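Local atomic coordinates of ZmpA Glycopeptidase (Clostridium perfringens, PDB entry 6XSX), a protein that is a glycopeptidase of the M60 metallopeptidase family, probably cleaving the polypeptide chain of glycosylated proteins, and is represented here by its catalytic module. Residues 431-436 / 490-495; 468-473 / 479-484; 512-517 / 521-526. All coordinates share one frame; numbering follows the deposited sequence.

Contact 1. Residues 431-436 / 490-495; sequences LWYAND and IGFTST. With EDO (1,2-ethanediol), chain E.
The ring of Y433 lies on that of F492, joining the short 3-10 turn 431-433 to the edge strand 488-493 of a beta sandwich whose three- and four-stranded sheets are arranged as in a fibronectin type III domain. This is the tight half of the contact. The two rings form an offset stack, centroids 4.0 Å apart and planes only 12° from parallel. F492 CD2 sits over the centre of the Y433 ring, 3.6 Å from Y433 CD2, while Y433 CB adds a CH-pi contact over the F492 face. Its chi1 of 179° sets the F492 ring opposite the backbone N and carries it out from the strand to the turn. On the other face of the Y433 ring, toward its rim, comes NE1 of W432, so both faces of this ring have an aromatic residue against them, though W432 only near the rim. The hydroxyl of Y433 is hydrogen-bonded to E482 on the adjacent strand.

Toward N435 and S494 the fit is looser. N435 ND2 stands at the edge of the F492 ring, 4.1 Å from F492 CE1, and touches S494 CB at 3.8 Å. The amide is well tethered all the same: ND2 donates to Y433 O at 3.2 Å and to I479 O, and OD1 caps the backbone N of K437, where helix 437-440 begins. S494, partly exposed, turns its hydroxyl to E323. Beyond it lies a 1,2-ethanediol, probably from the crystallisation liquor, hydrogen-bonded to K437 NZ and giving its O1 proton to S494 O at 2.8 Å.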
ATOM      1  N   LEU A 431     -12.779  -9.831 -20.657  1.00 19.93           N
ATOM      2  CA  LEU A 431     -12.351  -9.178 -19.431  1.00 19.98           C
ATOM      3  C   LEU A 431     -11.053  -8.408 -19.668  1.00 20.41           C
ATOM      4  O   LEU A 431     -10.767  -7.463 -18.940  1.00 20.42           O
ATOM      5  CB  LEU A 431     -12.188 -10.228 -18.329  1.00 20.36           C
ATOM      6  CG  LEU A 431     -13.440 -11.023 -17.950  1.00 20.22           C
ATOM      7  CD1 LEU A 431     -13.088 -12.062 -16.900  1.00 20.61           C
ATOM      8  CD2 LEU A 431     -14.553 -10.114 -17.436  1.00 19.09           C
ATOM      9  N   TRP A 432     -10.289  -8.793 -20.702  1.00 19.30           N
ATOM     10  CA  TRP A 432      -9.014  -8.143 -20.982  1.00 19.82           C
ATOM     11  C   TRP A 432      -9.200  -6.742 -21.563  1.00 19.92           C
ATOM     12  O   TRP A 432      -8.214  -6.052 -21.806  1.00 20.74           O
ATOM     13  CB  TRP A 432      -8.121  -9.000 -21.888  1.00 19.50           C
ATOM     14  CG  TRP A 432      -8.863  -9.596 -23.047  1.00 19.17           C
ATOM     15  CD1 TRP A 432      -8.981  -9.075 -24.302  1.00 19.12           C
ATOM     16  CD2 TRP A 432      -9.622 -10.818 -23.046  1.00 19.44           C
ATOM     17  NE1 TRP A 432      -9.748  -9.892 -25.089  1.00 18.91           N
ATOM     18  CE2 TRP A 432     -10.157 -10.971 -24.348  1.00 19.07           C
ATOM     19  CE3 TRP A 432      -9.901 -11.797 -22.079  1.00 19.30           C
ATOM     20  CZ2 TRP A 432     -10.950 -12.064 -24.704  1.00 19.13           C
ATOM     21  CZ3 TRP A 432     -10.695 -12.870 -22.429  1.00 19.47           C
ATOM     22  CH2 TRP A 432     -11.208 -13.003 -23.723  1.00 19.68           C
ATOM     23  N   TYR A 433     -10.449  -6.313 -21.779  1.00 19.10           N
ATOM     24  CA  TYR A 433     -10.692  -4.940 -22.209  1.00 18.11           C
ATOM     25  C   TYR A 433     -10.899  -4.013 -21.006  1.00 18.45           C
ATOM     26  O   TYR A 433     -11.057  -2.807 -21.189  1.00 17.85           O
ATOM     27  CB  TYR A 433     -11.879  -4.844 -23.176  1.00 19.45           C
ATOM     28  CG  TYR A 433     -11.683  -5.422 -24.561  1.00 19.80           C
ATOM     29  CD1 TYR A 433     -10.419  -5.577 -25.114  1.00 19.60           C
ATOM     30  CD2 TYR A 433     -12.772  -5.776 -25.346  1.00 20.19           C
ATOM     31  CE1 TYR A 433     -10.237  -6.110 -26.380  1.00 19.60           C
ATOM     32  CE2 TYR A 433     -12.609  -6.307 -26.618  1.00 19.93           C
ATOM     33  CZ  TYR A 433     -11.336  -6.473 -27.139  1.00 20.41           C
ATOM     34  OH  TYR A 433     -11.158  -6.993 -28.389  1.00 21.68           O
ATOM     35  N   ALA A 434     -10.900  -4.561 -19.777  1.00 18.02           N
ATOM     36  CA  ALA A 434     -11.084  -3.731 -18.592  1.00 17.88           C
ATOM     37  C   ALA A 434     -10.011  -2.646 -18.550  1.00 17.76           C
ATOM     38  O   ALA A 434      -8.856  -2.902 -18.892  1.00 17.90           O
ATOM     39  CB  ALA A 434     -11.044  -4.558 -17.325  1.00 17.11           C
ATOM     40  N   ASN A 435     -10.419  -1.444 -18.125  1.00 17.78           N
ATOM     41  CA  ASN A 435      -9.518  -0.312 -17.955  1.00 18.46           C
ATOM     42  C   ASN A 435     -10.138   0.684 -16.975  1.00 19.06           C
ATOM     43  O   ASN A 435     -11.300   0.549 -16.599  1.00 20.23           O
ATOM     44  CB  ASN A 435      -9.113   0.302 -19.302  1.00 17.74           C
ATOM     45  CG  ASN A 435     -10.249   1.025 -19.988  1.00 18.36           C
ATOM     46  OD1 ASN A 435     -10.574   2.147 -19.615  1.00 19.19           O
ATOM     47  ND2 ASN A 435     -10.866   0.394 -20.979  1.00 18.40           N
ATOM     48  N   ASP A 436      -9.342   1.681 -16.569  1.00 19.11           N
ATOM     49  CA  ASP A 436      -9.684   2.632 -15.526  1.00 19.24           C
ATOM     50  C   ASP A 436     -10.966   3.409 -15.819  1.00 19.94           C
ATOM     51  O   ASP A 436     -11.583   3.905 -14.877  1.00 21.80           O
ATOM     52  CB  ASP A 436      -8.506   3.557 -15.183  1.00 19.63           C
ATOM     53  CG  ASP A 436      -7.321   2.831 -14.566  1.00 19.18           C
ATOM     54  OD1 ASP A 436      -7.507   1.718 -14.067  1.00 20.07           O
ATOM     55  OD2 ASP A 436      -6.219   3.372 -14.614  1.00 20.85           O
ATOM     56  N   ILE A 490      -8.478  -6.164 -34.838  1.00 30.60           N
ATOM     57  CA  ILE A 490      -7.177  -5.560 -35.087  1.00 30.99           C
ATOM     58  C   ILE A 490      -6.801  -4.580 -33.978  1.00 30.41           C
ATOM     59  O   ILE A 490      -5.668  -4.111 -33.957  1.00 27.71           O
ATOM     60  CB  ILE A 490      -7.086  -4.902 -36.480  1.00 31.46           C
ATOM     61  CG1 ILE A 490      -8.174  -3.844 -36.679  1.00 31.98           C
ATOM     62  CG2 ILE A 490      -7.089  -5.956 -37.580  1.00 31.40           C
ATOM     63  CD1 ILE A 490      -7.832  -2.813 -37.732  1.00 32.45           C
ATOM     64  N   GLY A 491      -7.744  -4.254 -33.082  1.00 28.56           N
ATOM     65  CA  GLY A 491      -7.417  -3.332 -32.004  1.00 25.54           C
ATOM     66  C   GLY A 491      -8.556  -3.136 -31.005  1.00 25.77           C
ATOM     67  O   GLY A 491      -9.689  -3.574 -31.218  1.00 26.14           O
ATOM     68  N   PHE A 492      -8.211  -2.469 -29.903  1.00 24.67           N
ATOM     69  CA  PHE A 492      -9.155  -1.927 -28.944  1.00 23.05           C
ATOM     70  C   PHE A 492      -8.523  -0.702 -28.306  1.00 22.49           C
ATOM     71  O   PHE A 492      -7.392  -0.765 -27.827  1.00 22.26           O
ATOM     72  CB  PHE A 492      -9.476  -2.927 -27.830  1.00 22.27           C
ATOM     73  CG  PHE A 492     -10.442  -2.408 -26.792  1.00 22.45           C
ATOM     74  CD1 PHE A 492     -10.001  -1.635 -25.726  1.00 23.13           C
ATOM     75  CD2 PHE A 492     -11.796  -2.702 -26.874  1.00 22.49           C
ATOM     76  CE1 PHE A 492     -10.888  -1.164 -24.766  1.00 22.89           C
ATOM     77  CE2 PHE A 492     -12.685  -2.234 -25.914  1.00 22.63           C
ATOM     78  CZ  PHE A 492     -12.230  -1.468 -24.861  1.00 22.76           C
ATOM     79  N   THR A 493      -9.279   0.399 -28.286  1.00 21.75           N
ATOM     80  CA  THR A 493      -8.790   1.612 -27.666  1.00 20.60           C
ATOM     81  C   THR A 493      -9.846   2.128 -26.701  1.00 21.92           C
ATOM     82  O   THR A 493     -11.046   2.010 -26.966  1.00 22.57           O
ATOM     83  CB  THR A 493      -8.439   2.676 -28.713  1.00 19.82           C
ATOM     84  OG1 THR A 493      -7.944   3.794 -27.976  1.00 19.87           O
ATOM     85  CG2 THR A 493      -9.625   3.094 -29.556  1.00 18.78           C
ATOM     86  N   SER A 494      -9.370   2.701 -25.592  1.00 20.37           N
ATOM     87  CA  SER A 494     -10.238   3.357 -24.632  1.00 20.71           C
ATOM     88  C   SER A 494     -10.436   4.822 -25.026  1.00 20.98           C
ATOM     89  O   SER A 494     -11.112   5.564 -24.320  1.00 22.04           O
ATOM     90  CB  SER A 494      -9.705   3.206 -23.222  1.00 20.37           C
ATOM     91  OG  SER A 494      -8.536   3.989 -23.019  1.00 20.27           O
ATOM     92  N   THR A 495      -9.876   5.228 -26.176  1.00 20.80           N
ATOM     93  CA  THR A 495      -9.991   6.606 -26.645  1.00 20.49           C
ATOM     94  C   THR A 495     -11.063   6.702 -27.734  1.00 21.27           C
ATOM     95  O   THR A 495     -11.652   5.691 -28.121  1.00 20.60           O
ATOM     96  CB  THR A 495      -8.645   7.149 -27.153  1.00 20.07           C
ATOM     97  OG1 THR A 495      -8.374   6.533 -28.416  1.00 19.81           O
ATOM     98  CG2 THR A 495      -7.496   6.916 -26.192  1.00 19.19           C
TER
HETATM   99  C1  EDO E1304     -13.951   5.501 -25.583  1.00 33.99           C
HETATM  100  O1  EDO E1304     -13.941   5.409 -24.168  1.00 34.12           O
HETATM  101  C2  EDO E1304     -13.935   6.888 -26.111  1.00 30.89           C
HETATM  102  O2  EDO E1304     -14.322   7.843 -25.159  1.00 34.49           O

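Contact 2. Residues 468-473 / 479-484; sequences FDIDNE and IGYEIS
Y481 and F468 lay their side chains over one another in the interior of the fibronectin type III-like sandwich, each coming from a different sheet. The axes of strand segments 468-470 and 479-484 come no closer than 9.6 Å, their N-to-C directions 130° apart, so the link between them is made by side chains. Both residues place CG anti to the carbonyl carbon (chi1 -55° for F468), and from facing backbones the two chains slide past each other in opposite directions into an offset stack, centroids 4.4 Å apart and planes at 18°.

Y481 can be followed outward. Its CB rests over the face of the F468 ring, 4.0 Å from the centroid. CG lies over the same ring, toward the rim, and CD2 makes the nearest ring contact, 3.6 Å from F468 CD2. Further out the roles reverse: CE2 and CZ pass F468 CB, which now stands over the Y481 face, with CE2 to F468 CB at 3.7 Å. Each CB thus makes a CH-pi contact with the other's ring. At the tip, OH meets the branch of I470, 3.4 Å from I470 CB, with the methyls of that residue farther off. A bound 1,2-ethanediol also approaches the Y481 side chain.

I513 and A515 of the neighbouring strand 511-517 pack on F468 and Y481 respectively. The far end of F468 is met at its edge, where CZ lies 3.8 Å from I483 CG1.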
ATOM      1  N   PHE A 468     -14.569   7.982 -33.313  1.00 26.25           N
ATOM      2  CA  PHE A 468     -15.774   7.408 -32.735  1.00 25.00           C
ATOM      3  C   PHE A 468     -16.596   8.496 -32.063  1.00 25.30           C
ATOM      4  O   PHE A 468     -16.061   9.323 -31.330  1.00 26.48           O
ATOM      5  CB  PHE A 468     -15.402   6.362 -31.682  1.00 24.51           C
ATOM      6  CG  PHE A 468     -14.495   5.283 -32.213  1.00 24.24           C
ATOM      7  CD1 PHE A 468     -14.901   4.473 -33.269  1.00 23.66           C
ATOM      8  CD2 PHE A 468     -13.222   5.100 -31.688  1.00 22.91           C
ATOM      9  CE1 PHE A 468     -14.065   3.484 -33.767  1.00 22.86           C
ATOM     10  CE2 PHE A 468     -12.391   4.107 -32.189  1.00 22.20           C
ATOM     11  CZ  PHE A 468     -12.814   3.300 -33.220  1.00 21.51           C
ATOM     12  N   ASP A 469     -17.905   8.476 -32.328  0.50 25.55           N
ATOM     13  CA  ASP A 469     -18.846   9.370 -31.674  0.50 25.22           C
ATOM     14  C   ASP A 469     -19.943   8.507 -31.049  0.50 24.49           C
ATOM     15  O   ASP A 469     -20.277   7.456 -31.591  0.50 24.50           O
ATOM     16  CB  ASP A 469     -19.362  10.418 -32.663  0.50 26.07           C
ATOM     17  CG  ASP A 469     -18.257  11.087 -33.468  0.50 26.98           C
ATOM     18  OD1 ASP A 469     -17.716  12.111 -32.991  0.50 27.25           O
ATOM     19  OD2 ASP A 469     -17.934  10.577 -34.564  0.50 27.60           O
ATOM     20  N   ILE A 470     -20.469   8.948 -29.899  1.00 23.76           N
ATOM     21  CA  ILE A 470     -21.477   8.221 -29.140  1.00 22.44           C
ATOM     22  C   ILE A 470     -22.522   9.213 -28.619  1.00 21.60           C
ATOM     23  O   ILE A 470     -22.211  10.378 -28.376  1.00 21.83           O
ATOM     24  CB  ILE A 470     -20.828   7.421 -27.987  1.00 22.98           C
ATOM     25  CG1 ILE A 470     -21.721   6.267 -27.511  1.00 23.81           C
ATOM     26  CG2 ILE A 470     -20.449   8.343 -26.837  1.00 23.53           C
ATOM     27  CD1 ILE A 470     -21.177   5.497 -26.319  1.00 22.82           C
ATOM     28  N   ASP A 471     -23.755   8.727 -28.430  1.00 21.23           N
ATOM     29  CA  ASP A 471     -24.862   9.535 -27.939  1.00 21.85           C
ATOM     30  C   ASP A 471     -24.570  10.070 -26.543  1.00 21.68           C
ATOM     31  O   ASP A 471     -23.872   9.432 -25.750  1.00 21.00           O
ATOM     32  CB  ASP A 471     -26.201   8.783 -27.955  1.00 21.68           C
ATOM     33  CG  ASP A 471     -26.287   7.638 -26.961  1.00 21.20           C
ATOM     34  OD1 ASP A 471     -25.761   6.551 -27.281  1.00 21.55           O
ATOM     35  OD2 ASP A 471     -26.880   7.839 -25.873  1.00 21.49           O
ATOM     36  N   ASN A 472     -25.159  11.240 -26.267  1.00 21.03           N
ATOM     37  CA  ASN A 472     -24.953  11.978 -25.036  1.00 22.48           C
ATOM     38  C   ASN A 472     -25.308  11.128 -23.813  1.00 22.93           C
ATOM     39  O   ASN A 472     -24.643  11.223 -22.780  1.00 22.73           O
ATOM     40  CB  ASN A 472     -25.750  13.289 -25.011  1.00 21.93           C
ATOM     41  CG  ASN A 472     -25.492  14.074 -23.742  1.00 22.49           C
ATOM     42  OD1 ASN A 472     -24.443  14.703 -23.609  1.00 23.17           O
ATOM     43  ND2 ASN A 472     -26.407  14.001 -22.790  1.00 20.96           N
ATOM     44  N   GLU A 473     -26.375  10.329 -23.911  1.00 22.87           N
ATOM     45  CA  GLU A 473     -26.863   9.609 -22.741  1.00 25.29           C
ATOM     46  C   GLU A 473     -25.890   8.500 -22.361  1.00 22.92           C
ATOM     47  O   GLU A 473     -25.863   8.075 -21.214  1.00 22.14           O
ATOM     48  CB  GLU A 473     -28.262   9.031 -22.963  1.00 27.98           C
ATOM     49  CG  GLU A 473     -29.309  10.101 -23.242  1.00 35.17           C
ATOM     50  CD  GLU A 473     -29.373  11.259 -22.258  1.00 40.47           C
ATOM     51  OE1 GLU A 473     -29.552  10.980 -21.048  1.00 42.22           O
ATOM     52  OE2 GLU A 473     -29.230  12.441 -22.698  1.00 40.40           O
ATOM     53  N   ILE A 479     -16.295   2.380 -22.255  1.00 18.56           N
ATOM     54  CA  ILE A 479     -14.918   2.282 -21.790  1.00 18.36           C
ATOM     55  C   ILE A 479     -13.957   2.109 -22.968  1.00 18.83           C
ATOM     56  O   ILE A 479     -12.740   2.225 -22.801  1.00 17.38           O
ATOM     57  CB  ILE A 479     -14.737   1.170 -20.738  1.00 19.03           C
ATOM     58  CG1 ILE A 479     -15.047  -0.216 -21.314  1.00 19.99           C
ATOM     59  CG2 ILE A 479     -15.546   1.485 -19.481  1.00 18.91           C
ATOM     60  CD1 ILE A 479     -14.636  -1.370 -20.418  1.00 21.12           C
ATOM     61  N   GLY A 480     -14.498   1.825 -24.159  1.00 18.46           N
ATOM     62  CA  GLY A 480     -13.634   1.733 -25.324  1.00 19.55           C
ATOM     63  C   GLY A 480     -14.319   1.045 -26.496  1.00 20.53           C
ATOM     64  O   GLY A 480     -15.451   0.568 -26.368  1.00 20.79           O
ATOM     65  N   TYR A 481     -13.596   0.988 -27.622  1.00 19.90           N
ATOM     66  CA  TYR A 481     -14.131   0.442 -28.859  1.00 20.69           C
ATOM     67  C   TYR A 481     -13.161  -0.596 -29.397  1.00 20.28           C
ATOM     68  O   TYR A 481     -11.952  -0.367 -29.450  1.00 20.67           O
ATOM     69  CB  TYR A 481     -14.334   1.534 -29.916  1.00 20.86           C
ATOM     70  CG  TYR A 481     -15.275   2.640 -29.503  1.00 20.70           C
ATOM     71  CD1 TYR A 481     -16.621   2.588 -29.830  1.00 21.06           C
ATOM     72  CD2 TYR A 481     -14.825   3.732 -28.774  1.00 20.51           C
ATOM     73  CE1 TYR A 481     -17.498   3.593 -29.450  1.00 21.05           C
ATOM     74  CE2 TYR A 481     -15.689   4.743 -28.383  1.00 21.19           C
ATOM     75  CZ  TYR A 481     -17.029   4.674 -28.725  1.00 21.91           C
ATOM     76  OH  TYR A 481     -17.886   5.670 -28.348  1.00 22.85           O
ATOM     77  N   GLU A 482     -13.728  -1.729 -29.795  1.00 20.12           N
ATOM     78  CA  GLU A 482     -12.976  -2.781 -30.447  1.00 21.44           C
ATOM     79  C   GLU A 482     -13.118  -2.618 -31.961  1.00 23.35           C
ATOM     80  O   GLU A 482     -14.230  -2.457 -32.482  1.00 22.19           O
ATOM     81  CB  GLU A 482     -13.514  -4.125 -29.965  1.00 21.49           C
ATOM     82  CG  GLU A 482     -12.982  -5.300 -30.761  1.00 22.23           C
ATOM     83  CD  GLU A 482     -13.808  -6.550 -30.549  1.00 23.58           C
ATOM     84  OE1 GLU A 482     -14.902  -6.633 -31.145  1.00 23.67           O
ATOM     85  OE2 GLU A 482     -13.370  -7.417 -29.753  1.00 25.23           O
ATOM     86  N   ILE A 483     -11.979  -2.699 -32.658  1.00 24.11           N
ATOM     87  CA  ILE A 483     -11.932  -2.497 -34.098  1.00 24.33           C
ATOM     88  C   ILE A 483     -11.604  -3.827 -34.768  1.00 25.39           C
ATOM     89  O   ILE A 483     -10.573  -4.426 -34.478  1.00 27.27           O
ATOM     90  CB  ILE A 483     -10.907  -1.402 -34.475  1.00 24.08           C
ATOM     91  CG1 ILE A 483     -11.191  -0.080 -33.757  1.00 22.90           C
ATOM     92  CG2 ILE A 483     -10.848  -1.218 -35.989  1.00 24.14           C
ATOM     93  CD1 ILE A 483     -10.456   0.077 -32.443  1.00 22.36           C
ATOM     94  N   SER A 484     -12.493  -4.264 -35.669  1.00 26.75           N
ATOM     95  CA  SER A 484     -12.272  -5.432 -36.509  1.00 30.29           C
ATOM     96  C   SER A 484     -12.113  -5.001 -37.965  1.00 32.59           C
ATOM     97  O   SER A 484     -12.711  -4.014 -38.385  1.00 32.73           O
ATOM     98  CB  SER A 484     -13.393  -6.427 -36.361  1.00 29.31           C
ATOM     99  OG  SER A 484     -13.285  -7.102 -35.122  1.00 29.36           O
TER

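Contact 3. Residues 512-517 / 521-526; sequences SIVAYD and NPSKPY
I513 and Y526 exchange two backbone hydrogen bonds, Y526 N to I513 O at 2.8 Å and almost straight (169°), I513 N to Y526 O at 2.9 Å. Toward the turn, S523 grips A515 twice: its N donates to A515 O at 2.8 Å, and its OG accepts from A515 N at 3.0 Å. With OG set between its own backbone N and carbonyl carbon (chi1 68°), the serine hydroxyl stands where a facing carbonyl would otherwise be expected, and it passes its own proton on to K524 O. Beside the turn, D517 and N521 form another such pair. D517 N reaches N521 O at 3.1 Å, and N521 N returns a bond to D517 OD1 at 2.9 Å, arriving from above the carboxylate plane. That OD1 also accepts from E519 N within the turn, while OD2 takes F446 N, so the carboxylate is held at both oxygens and ties the turn to a nearby loop.

These bonds close the hairpin between strand 511-517 and the final strand 526-528, the F-G hairpin of a fibronectin type III-like fold. It is irregular: the pairing slips by one residue between I513-Y526 and Y516-P522, and P522 and P525 have no backbone N-H to donate. Their CA hydrogens make additional CA-H...O contacts to A515 O and I513 O, which already accept S523 N and Y526 N.

The closest packing of the prolines is through CB. P522 CB lies over the Y516 ring, 3.6 Å from Y516 CZ, and equally close, at 3.6 Å, to V514 CG1; the P522 and V514 side chains lie side by side, pointing the same way. P525 CB touches V514 CG2 more loosely and also meets S512 OG, a hydroxyl whose bond goes to N527.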
ATOM      1  N   SER A 512     -15.523  -3.255 -38.657  1.00 35.66           N
ATOM      2  CA  SER A 512     -16.595  -3.548 -37.719  1.00 32.54           C
ATOM      3  C   SER A 512     -16.197  -3.107 -36.312  1.00 30.50           C
ATOM      4  O   SER A 512     -15.189  -3.573 -35.781  1.00 29.04           O
ATOM      5  CB  SER A 512     -16.958  -5.008 -37.756  1.00 32.95           C
ATOM      6  OG  SER A 512     -18.093  -5.253 -36.944  1.00 31.40           O
ATOM      7  N   ILE A 513     -17.009  -2.216 -35.727  1.00 27.38           N
ATOM      8  CA  ILE A 513     -16.695  -1.530 -34.484  1.00 25.57           C
ATOM      9  C   ILE A 513     -17.703  -1.944 -33.411  1.00 25.96           C
ATOM     10  O   ILE A 513     -18.919  -1.841 -33.608  1.00 24.55           O
ATOM     11  CB  ILE A 513     -16.705  -0.000 -34.680  1.00 25.09           C
ATOM     12  CG1 ILE A 513     -15.905   0.446 -35.909  1.00 24.38           C
ATOM     13  CG2 ILE A 513     -16.267   0.717 -33.409  1.00 23.26           C
ATOM     14  CD1 ILE A 513     -14.410   0.194 -35.828  1.00 22.47           C
ATOM     15  N   VAL A 514     -17.180  -2.391 -32.266  1.00 24.20           N
ATOM     16  CA  VAL A 514     -18.006  -2.792 -31.141  1.00 22.99           C
ATOM     17  C   VAL A 514     -17.597  -1.967 -29.920  1.00 24.38           C
ATOM     18  O   VAL A 514     -16.440  -2.007 -29.508  1.00 23.83           O
ATOM     19  CB  VAL A 514     -17.883  -4.309 -30.897  1.00 23.53           C
ATOM     20  CG1 VAL A 514     -18.664  -4.773 -29.674  1.00 21.71           C
ATOM     21  CG2 VAL A 514     -18.285  -5.122 -32.129  1.00 22.48           C
ATOM     22  N   ALA A 515     -18.556  -1.212 -29.362  1.00 22.81           N
ATOM     23  CA  ALA A 515     -18.330  -0.386 -28.185  1.00 21.71           C
ATOM     24  C   ALA A 515     -18.526  -1.237 -26.932  1.00 21.37           C
ATOM     25  O   ALA A 515     -19.289  -2.195 -26.954  1.00 20.88           O
ATOM     26  CB  ALA A 515     -19.262   0.809 -28.196  1.00 21.30           C
ATOM     27  N   TYR A 516     -17.809  -0.892 -25.852  1.00 20.49           N
ATOM     28  CA  TYR A 516     -17.865  -1.669 -24.619  1.00 19.74           C
ATOM     29  C   TYR A 516     -18.212  -0.753 -23.457  1.00 18.59           C
ATOM     30  O   TYR A 516     -17.714   0.367 -23.401  1.00 18.28           O
ATOM     31  CB  TYR A 516     -16.552  -2.404 -24.349  1.00 19.31           C
ATOM     32  CG  TYR A 516     -16.463  -3.733 -25.046  1.00 20.42           C
ATOM     33  CD1 TYR A 516     -16.143  -3.807 -26.394  1.00 20.76           C
ATOM     34  CD2 TYR A 516     -16.723  -4.913 -24.364  1.00 20.88           C
ATOM     35  CE1 TYR A 516     -16.073  -5.031 -27.044  1.00 21.65           C
ATOM     36  CE2 TYR A 516     -16.649  -6.143 -24.995  1.00 21.16           C
ATOM     37  CZ  TYR A 516     -16.326  -6.199 -26.342  1.00 21.86           C
ATOM     38  OH  TYR A 516     -16.255  -7.402 -26.979  1.00 22.51           O
ATOM     39  N   ASP A 517     -19.063  -1.252 -22.548  1.00 17.83           N
ATOM     40  CA  ASP A 517     -19.551  -0.439 -21.444  1.00 18.56           C
ATOM     41  C   ASP A 517     -18.822  -0.771 -20.140  1.00 18.64           C
ATOM     42  O   ASP A 517     -17.933  -1.625 -20.104  1.00 18.89           O
ATOM     43  CB  ASP A 517     -21.075  -0.503 -21.323  1.00 18.82           C
ATOM     44  CG  ASP A 517     -21.615  -1.775 -20.691  1.00 19.41           C
ATOM     45  OD1 ASP A 517     -20.801  -2.588 -20.159  1.00 19.14           O
ATOM     46  OD2 ASP A 517     -22.856  -1.957 -20.756  1.00 20.18           O
ATOM     47  N   ASN A 521     -19.667  -5.044 -21.301  1.00 18.64           N
ATOM     48  CA  ASN A 521     -20.605  -5.638 -22.236  1.00 19.35           C
ATOM     49  C   ASN A 521     -20.399  -5.013 -23.611  1.00 20.15           C
ATOM     50  O   ASN A 521     -20.291  -3.792 -23.726  1.00 19.85           O
ATOM     51  CB  ASN A 521     -22.057  -5.446 -21.803  1.00 19.04           C
ATOM     52  CG  ASN A 521     -22.349  -6.116 -20.485  1.00 19.31           C
ATOM     53  OD1 ASN A 521     -22.343  -5.468 -19.442  1.00 22.08           O
ATOM     54  ND2 ASN A 521     -22.602  -7.410 -20.519  1.00 18.76           N
ATOM     55  N   PRO A 522     -20.386  -5.832 -24.691  1.00 22.25           N
ATOM     56  CA  PRO A 522     -20.291  -5.306 -26.056  1.00 22.29           C
ATOM     57  C   PRO A 522     -21.628  -4.724 -26.520  1.00 23.59           C
ATOM     58  O   PRO A 522     -22.681  -5.177 -26.078  1.00 24.18           O
ATOM     59  CB  PRO A 522     -19.904  -6.561 -26.858  1.00 23.37           C
ATOM     60  CG  PRO A 522     -20.558  -7.714 -26.098  1.00 22.94           C
ATOM     61  CD  PRO A 522     -20.460  -7.305 -24.643  1.00 21.83           C
ATOM     62  N   SER A 523     -21.574  -3.700 -27.384  1.00 22.70           N
ATOM     63  CA  SER A 523     -22.728  -3.237 -28.146  1.00 24.03           C
ATOM     64  C   SER A 523     -22.973  -4.152 -29.342  1.00 25.36           C
ATOM     65  O   SER A 523     -22.186  -5.061 -29.599  1.00 24.86           O
ATOM     66  CB  SER A 523     -22.486  -1.845 -28.650  1.00 23.05           C
ATOM     67  OG  SER A 523     -21.456  -1.862 -29.633  1.00 23.55           O
ATOM     68  N   LYS A 524     -24.050  -3.873 -30.097  1.00 27.04           N
ATOM     69  CA  LYS A 524     -24.182  -4.393 -31.453  1.00 29.96           C
ATOM     70  C   LYS A 524     -23.091  -3.776 -32.328  1.00 30.12           C
ATOM     71  O   LYS A 524     -22.684  -2.640 -32.089  1.00 31.19           O
ATOM     72  CB  LYS A 524     -25.543  -4.029 -32.055  1.00 32.29           C
ATOM     73  CG  LYS A 524     -26.771  -4.551 -31.317  1.00 33.92           C
ATOM     74  CD  LYS A 524     -28.015  -3.760 -31.681  1.00 39.14           C
ATOM     75  CE  LYS A 524     -29.309  -4.386 -31.199  1.00 41.36           C
ATOM     76  NZ  LYS A 524     -29.419  -4.350 -29.721  1.00 44.05           N
ATOM     77  N   PRO A 525     -22.599  -4.476 -33.379  1.00 29.63           N
ATOM     78  CA  PRO A 525     -21.552  -3.922 -34.242  1.00 29.72           C
ATOM     79  C   PRO A 525     -22.020  -2.784 -35.150  1.00 30.12           C
ATOM     80  O   PRO A 525     -23.175  -2.740 -35.561  1.00 32.11           O
ATOM     81  CB  PRO A 525     -21.069  -5.119 -35.071  1.00 29.44           C
ATOM     82  CG  PRO A 525     -22.235  -6.092 -35.057  1.00 30.60           C
ATOM     83  CD  PRO A 525     -23.003  -5.835 -33.775  1.00 29.44           C
ATOM     84  N   TYR A 526     -21.109  -1.846 -35.420  1.00 29.05           N
ATOM     85  CA  TYR A 526     -21.269  -0.824 -36.441  1.00 31.64           C
ATOM     86  C   TYR A 526     -20.268  -1.096 -37.562  1.00 33.75           C
ATOM     87  O   TYR A 526     -19.059  -1.050 -37.334  1.00 30.84           O
ATOM     88  CB  TYR A 526     -21.020   0.563 -35.840  1.00 30.68           C
ATOM     89  CG  TYR A 526     -21.130   1.701 -36.821  1.00 30.57           C
ATOM     90  CD1 TYR A 526     -20.055   2.060 -37.622  1.00 30.47           C
ATOM     91  CD2 TYR A 526     -22.314   2.412 -36.953  1.00 28.96           C
ATOM     92  CE1 TYR A 526     -20.155   3.098 -38.535  1.00 31.22           C
ATOM     93  CE2 TYR A 526     -22.431   3.455 -37.853  1.00 29.32           C
ATOM     94  CZ  TYR A 526     -21.345   3.799 -38.643  1.00 31.19           C
ATOM     95  OH  TYR A 526     -21.452   4.816 -39.540  1.00 31.46           O
TER

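Overall arrangement
All three contacts involve the fibronectin-like sandwich. Contacts 1 and 2 are largely buried and aromatic, each built on an offset stack, but contact 2 joins the two sheets from within, whereas contact 1 fastens the sandwich to the turn before helix 437-440. Contact 3 is partly exposed and works mainly through backbone and short polar groups, closing the sheet's other edge. Strand 478-485 connects them: it lies between 488-493 of contact 1 and 511-517 of contact 3, hydrogen-bonded to both through I490 N to I483 O and I479 N to Y516 O. The Y516 ring also reaches back to contact 1, edge-to-face with Y433 and packed against F492.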